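PDB 4RUN: odorant-binding protein 2a from Homo sapiens, which binds and transports small hydrophobic volatile molecules such as odorants, with higher affinity for aldehydes and large fatty acids. Local coordinates for residues T92-F97 against L122-E127; E126-L131 against E140-P145. The protein carries 2 engineered substitutions. All coordinates share one frame; numbering follows the deposited sequence.

Contact 1: residues T92-F97 against L122-E127; sequences TDDYVF and LEALEE
The methyl group of A124 packs against two oxygen-bearing side chains of the turn that leads into strand 95-103. T92 OG1 lies 3.9 Å from A124 CB, and D94 OD2 approaches the same methyl at 4.0 Å. No hydrogen bond crosses between 92-97 and 122-127, so the two parts meet by van der Waals packing alone, and the summed buried area is small, 109 Å². Alanine suits this place: where the helix comes closest to the turn, the CA atoms of T92 and A124 are 6.2 Å apart, and a single methyl bridges the gap.

T92 carries its hydroxyl anti to its own backbone N (chi1 171°), which turns OG1 toward D94 and the helix; the amide of D93 offers the same oxygen a weak, bent hydrogen bond. D94, like A124, is buried. Its CG stands anti to the carbonyl carbon, beside the backbone N (chi1 -69°). Both carboxylate oxygens have polar partners outside the two segments, so the approach to the methyl costs OD2 nothing polar. OD1 forms a salt bridge with K17, which probably offsets the charge of the buried carboxylate.

This close cluster of T92, D94 and A124 contrasts with the outer side, where D93 turns its CB away from the helix, and L122 and E123 are exposed, as befits the first turn of a helix lying on a surface. E127 points its CB toward the turn, but E127 CB stays 5.0 Å from T92 CG2, and its carboxylate is paired instead with K130.

Beyond D94 the chain enters strand 95-103, hydrogen-bonded to strands 82-88 and 106-115; V96 on this strand faces helix 122-134.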
loop_
_atom_site.group_PDB
_atom_site.type_symbol
_atom_site.label_atom_id
_atom_site.label_comp_id
_atom_site.label_asym_id
_atom_site.label_seq_id
_atom_site.Cartn_x
_atom_site.Cartn_y
_atom_site.Cartn_z
ATOM N N THR A 92 5.657 -10.850 12.787
ATOM C CA THR A 92 4.731 -9.843 13.268
ATOM C C THR A 92 3.365 -10.163 12.682
ATOM O O THR A 92 3.190 -11.165 11.963
ATOM C CB THR A 92 5.183 -8.406 12.914
ATOM O OG1 THR A 92 4.132 -7.486 13.229
ATOM C CG2 THR A 92 5.519 -8.299 11.456
ATOM N N ASP A 93 2.405 -9.305 12.998
ATOM C CA ASP A 93 1.020 -9.518 12.614
ATOM C C ASP A 93 0.575 -8.571 11.497
ATOM O O ASP A 93 -0.623 -8.315 11.331
ATOM C CB ASP A 93 0.144 -9.383 13.860
ATOM C CG ASP A 93 0.577 -10.333 14.975
ATOM O OD1 ASP A 93 0.760 -11.538 14.692
ATOM O OD2 ASP A 93 0.753 -9.867 16.121
ATOM N N ASP A 94 1.545 -8.097 10.711
ATOM C CA ASP A 94 1.285 -7.194 9.607
ATOM C C ASP A 94 1.612 -7.868 8.291
ATOM O O ASP A 94 2.191 -8.958 8.250
ATOM C CB ASP A 94 2.119 -5.919 9.744
ATOM C CG ASP A 94 1.678 -5.049 10.898
ATOM O OD1 ASP A 94 0.515 -5.118 11.320
ATOM O OD2 ASP A 94 2.499 -4.277 11.402
ATOM N N TYR A 95 1.230 -7.196 7.214
ATOM C CA TYR A 95 1.444 -7.681 5.869
ATOM C C TYR A 95 2.194 -6.609 5.094
ATOM O O TYR A 95 2.245 -5.452 5.518
ATOM C CB TYR A 95 0.108 -7.924 5.188
ATOM C CG TYR A 95 -0.666 -9.136 5.641
ATOM C CD1 TYR A 95 -1.454 -9.100 6.784
ATOM C CD2 TYR A 95 -0.662 -10.296 4.886
ATOM C CE1 TYR A 95 -2.199 -10.204 7.175
ATOM C CE2 TYR A 95 -1.390 -11.402 5.267
ATOM C CZ TYR A 95 -2.162 -11.356 6.410
ATOM O OH TYR A 95 -2.894 -12.468 6.787
ATOM N N VAL A 96 2.742 -7.001 3.949
ATOM C CA VAL A 96 3.316 -6.054 3.000
ATOM C C VAL A 96 2.483 -6.012 1.730
ATOM O O VAL A 96 2.089 -7.045 1.205
ATOM C CB VAL A 96 4.751 -6.421 2.638
ATOM C CG1 VAL A 96 5.274 -5.520 1.531
ATOM C CG2 VAL A 96 5.618 -6.309 3.874
ATOM N N PHE A 97 2.208 -4.798 1.266
ATOM C CA PHE A 97 1.439 -4.564 0.062
ATOM C C PHE A 97 2.436 -4.037 -0.949
ATOM O O PHE A 97 2.882 -2.901 -0.868
ATOM C CB PHE A 97 0.352 -3.548 0.377
ATOM C CG PHE A 97 -0.473 -3.126 -0.789
ATOM C CD1 PHE A 97 -0.041 -2.098 -1.636
ATOM C CD2 PHE A 97 -1.722 -3.687 -0.998
ATOM C CE1 PHE A 97 -0.827 -1.677 -2.692
ATOM C CE2 PHE A 97 -2.513 -3.266 -2.049
ATOM C CZ PHE A 97 -2.065 -2.259 -2.897
ATOM N N LEU A 122 8.260 -0.933 16.489
ATOM C CA LEU A 122 9.509 -0.666 15.805
ATOM C C LEU A 122 10.047 -1.945 15.176
ATOM O O LEU A 122 10.668 -1.892 14.128
ATOM C CB LEU A 122 10.541 -0.078 16.767
ATOM C CG LEU A 122 11.931 0.167 16.168
ATOM C CD1 LEU A 122 11.857 1.026 14.909
ATOM C CD2 LEU A 122 12.859 0.800 17.183
ATOM N N GLU A 123 9.809 -3.092 15.801
ATOM C CA GLU A 123 10.332 -4.355 15.282
ATOM C C GLU A 123 9.658 -4.680 13.950
ATOM O O GLU A 123 10.289 -5.206 13.048
ATOM C CB GLU A 123 10.158 -5.496 16.295
ATOM C CG GLU A 123 11.118 -6.658 16.068
ATOM C CD GLU A 123 11.206 -7.645 17.247
ATOM O OE1 GLU A 123 10.283 -7.698 18.103
ATOM O OE2 GLU A 123 12.226 -8.376 17.322
ATOM N N ALA A 124 8.397 -4.311 13.809
ATOM C CA ALA A 124 7.694 -4.494 12.557
ATOM C C ALA A 124 8.234 -3.584 11.435
ATOM O O ALA A 124 8.383 -4.013 10.285
ATOM C CB ALA A 124 6.222 -4.248 12.774
ATOM N N LEU A 125 8.565 -2.344 11.779
ATOM C CA LEU A 125 9.176 -1.439 10.818
ATOM C C LEU A 125 10.515 -1.955 10.361
ATOM O O LEU A 125 10.915 -1.732 9.226
ATOM C CB LEU A 125 9.364 -0.041 11.426
ATOM C CG LEU A 125 8.100 0.796 11.609
ATOM C CD1 LEU A 125 8.423 2.111 12.300
ATOM C CD2 LEU A 125 7.456 1.050 10.259
ATOM N N GLU A 126 11.228 -2.614 11.259
ATOM C CA GLU A 126 12.524 -3.168 10.930
ATOM C C GLU A 126 12.445 -4.358 9.980
ATOM O O GLU A 126 13.291 -4.512 9.102
ATOM C CB GLU A 126 13.201 -3.640 12.202
ATOM C CG GLU A 126 14.651 -3.256 12.265
ATOM C CD GLU A 126 14.811 -1.787 12.519
ATOM O OE1 GLU A 126 14.406 -1.356 13.611
ATOM O OE2 GLU A 126 15.332 -1.085 11.640
ATOM N N GLU A 127 11.465 -5.225 10.198
ATOM C CA GLU A 127 11.248 -6.363 9.297
ATOM C C GLU A 127 10.850 -5.868 7.911
ATOM O O GLU A 127 11.276 -6.432 6.901
ATOM C CB GLU A 127 10.162 -7.296 9.831
ATOM C CG GLU A 127 10.565 -8.053 11.069
ATOM C CD GLU A 127 11.793 -8.902 10.844
ATOM O OE1 GLU A 127 12.738 -8.766 11.656
ATOM O OE2 GLU A 127 11.815 -9.696 9.870
#

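Contact 2: residues E126-L131 against E140-P145; sequences EEFKKL and EDIFMP
I142 and K129 mark the nearest backbone approach between helix 126-131 and the segment 140-145, a loop with a short, weakly bonded strand at about 142-143; their CA atoms are 7.6 Å apart, a spacing that leaves room for one layer of side chain. I142 supplies most of that layer, and its two branches divide the work. The longer one, with CG1 anti to the carbonyl carbon (chi1 -61°) and then extended, drives CD1 against the helix, 3.8 Å from K129 CA and 3.9 Å from K129 CB. The shorter one places CG2 at the edge of the F128 ring, near its plane and 4.0 Å from F128 CE2. A beta-branched residue thus serves both a backbone turn and an aromatic edge.

F128 is buried, and its ring also packs on A18. K129 gives only the root of its chain to the contact: the extended side chain crosses that of I142 at about a right angle and carries its ammonium away, where it makes a long salt bridge, 3.5 Å from K129 NZ to E126 OE2. The lysine can therefore be greasy at the base and charged at the outer end.

The short strand pairs with strand 12-21, where F143 meets M19 through the backbone. A helix packed on the outside of the barrel, followed by a segment returning to the first strand, is characteristic of the lipocalin fold.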
loop_
_atom_site.group_PDB
_atom_site.type_symbol
_atom_site.label_atom_id
_atom_site.label_comp_id
_atom_site.label_asym_id
_atom_site.label_seq_id
_atom_site.Cartn_x
_atom_site.Cartn_y
_atom_site.Cartn_z
ATOM N N GLU A 126 11.228 -2.614 11.259
ATOM C CA GLU A 126 12.524 -3.168 10.930
ATOM C C GLU A 126 12.445 -4.358 9.980
ATOM O O GLU A 126 13.291 -4.512 9.102
ATOM C CB GLU A 126 13.201 -3.640 12.202
ATOM C CG GLU A 126 14.651 -3.256 12.265
ATOM C CD GLU A 126 14.811 -1.787 12.519
ATOM O OE1 GLU A 126 14.406 -1.356 13.611
ATOM O OE2 GLU A 126 15.332 -1.085 11.640
ATOM N N GLU A 127 11.465 -5.225 10.198
ATOM C CA GLU A 127 11.248 -6.363 9.297
ATOM C C GLU A 127 10.850 -5.868 7.911
ATOM O O GLU A 127 11.276 -6.432 6.901
ATOM C CB GLU A 127 10.162 -7.296 9.831
ATOM C CG GLU A 127 10.565 -8.053 11.069
ATOM C CD GLU A 127 11.793 -8.902 10.844
ATOM O OE1 GLU A 127 12.738 -8.766 11.656
ATOM O OE2 GLU A 127 11.815 -9.696 9.870
ATOM N N PHE A 128 10.040 -4.809 7.891
ATOM C CA PHE A 128 9.659 -4.145 6.668
ATOM C C PHE A 128 10.874 -3.640 5.910
ATOM O O PHE A 128 11.002 -3.869 4.722
ATOM C CB PHE A 128 8.759 -2.974 6.991
ATOM C CG PHE A 128 8.282 -2.229 5.783
ATOM C CD1 PHE A 128 7.497 -2.867 4.846
ATOM C CD2 PHE A 128 8.589 -0.888 5.599
ATOM C CE1 PHE A 128 7.025 -2.190 3.743
ATOM C CE2 PHE A 128 8.119 -0.198 4.492
ATOM C CZ PHE A 128 7.332 -0.860 3.565
ATOM N N LYS A 129 11.771 -2.967 6.618
ATOM C CA LYS A 129 13.006 -2.464 6.032
ATOM C C LYS A 129 13.831 -3.607 5.453
ATOM O O LYS A 129 14.258 -3.542 4.307
ATOM C CB LYS A 129 13.793 -1.728 7.106
ATOM C CG LYS A 129 15.160 -1.219 6.712
ATOM C CD LYS A 129 15.716 -0.402 7.875
ATOM C CE LYS A 129 17.233 -0.406 7.927
ATOM N NZ LYS A 129 17.732 -0.014 9.279
ATOM N N LYS A 130 14.070 -4.637 6.258
ATOM C CA LYS A 130 14.795 -5.845 5.814
ATOM C C LYS A 130 14.199 -6.436 4.547
ATOM O O LYS A 130 14.919 -6.775 3.619
ATOM C CB LYS A 130 14.759 -6.929 6.900
ATOM C CG LYS A 130 15.575 -6.632 8.134
ATOM C CD LYS A 130 15.078 -7.496 9.288
ATOM C CE LYS A 130 16.157 -7.739 10.333
ATOM N NZ LYS A 130 15.573 -7.780 11.702
ATOM N N LEU A 131 12.881 -6.595 4.526
ATOM C CA LEU A 131 12.215 -7.186 3.373
ATOM C C LEU A 131 12.318 -6.251 2.164
ATOM O O LEU A 131 12.554 -6.674 1.032
ATOM C CB LEU A 131 10.755 -7.489 3.702
ATOM C CG LEU A 131 9.858 -7.963 2.543
ATOM C CD1 LEU A 131 8.673 -8.771 3.076
ATOM C CD2 LEU A 131 9.377 -6.803 1.668
ATOM N N GLU A 140 16.468 4.465 3.067
ATOM C CA GLU A 140 16.401 5.911 3.175
ATOM C C GLU A 140 15.216 6.448 2.382
ATOM O O GLU A 140 14.839 7.600 2.546
ATOM C CB GLU A 140 17.727 6.517 2.673
ATOM C CG GLU A 140 17.889 6.518 1.161
ATOM C CD GLU A 140 19.322 6.270 0.740
ATOM O OE1 GLU A 140 19.682 5.112 0.430
ATOM O OE2 GLU A 140 20.096 7.245 0.739
ATOM N N ASP A 141 14.636 5.616 1.523
ATOM C CA ASP A 141 13.392 5.964 0.856
ATOM C C ASP A 141 12.164 5.378 1.602
ATOM O O ASP A 141 11.094 5.221 1.000
ATOM C CB ASP A 141 13.390 5.457 -0.587
ATOM C CG ASP A 141 14.521 6.040 -1.427
ATOM O OD1 ASP A 141 14.697 7.276 -1.445
ATOM O OD2 ASP A 141 15.241 5.255 -2.072
ATOM N N ILE A 142 12.316 5.018 2.882
ATOM C CA ILE A 142 11.179 4.571 3.681
ATOM C C ILE A 142 10.660 5.748 4.486
ATOM O O ILE A 142 11.400 6.383 5.216
ATOM C CB ILE A 142 11.513 3.418 4.652
ATOM C CG1 ILE A 142 11.999 2.195 3.875
ATOM C CG2 ILE A 142 10.285 3.061 5.497
ATOM C CD1 ILE A 142 12.394 1.021 4.743
ATOM N N PHE A 143 9.369 6.008 4.369
ATOM C CA PHE A 143 8.751 7.150 5.018
ATOM C C PHE A 143 7.412 6.677 5.585
ATOM O O PHE A 143 6.863 5.645 5.167
ATOM C CB PHE A 143 8.653 8.331 4.028
ATOM C CG PHE A 143 7.709 8.106 2.881
ATOM C CD1 PHE A 143 8.155 7.526 1.699
ATOM C CD2 PHE A 143 6.378 8.506 2.965
ATOM C CE1 PHE A 143 7.281 7.336 0.635
ATOM C CE2 PHE A 143 5.499 8.320 1.904
ATOM C CZ PHE A 143 5.950 7.740 0.736
ATOM N N MET A 144 6.922 7.400 6.580
ATOM C CA MET A 144 5.768 6.957 7.343
ATOM C C MET A 144 4.720 8.039 7.391
ATOM O O MET A 144 4.796 8.972 8.196
ATOM C CB MET A 144 6.206 6.568 8.745
ATOM C CG MET A 144 7.297 5.510 8.737
ATOM S SD MET A 144 8.189 5.615 10.280
ATOM C CE MET A 144 6.882 5.189 11.432
ATOM N N PRO A 145 3.720 7.925 6.522
ATOM C CA PRO A 145 2.777 9.034 6.511
ATOM C C PRO A 145 1.908 9.086 7.757
ATOM O O PRO A 145 1.774 8.093 8.460
ATOM C CB PRO A 145 1.946 8.781 5.255
ATOM C CG PRO A 145 2.075 7.329 4.989
ATOM C CD PRO A 145 3.427 6.912 5.498
#

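Contacts 1 and 2 lie on successive turns of helix 122-134, with centres about 9 Å apart and E126 and E127 common to both. Contact 1 joins the helix to the turn before strand 95-103, whereas contact 2 joins it to the segment 140-145 that follows it. They also touch directly: L125 CD1 lies 3.6 Å from M144 CE, and V96 CG2 is 4.0 Å from both F128 CD1 and L131 CD1. Together they tie the helix to the loop before strand 95-103 and to the short strand at about 142-143. In lipocalins the ligand pocket lies inside the barrel, so both contacts probably belong to the outer packing of its wall.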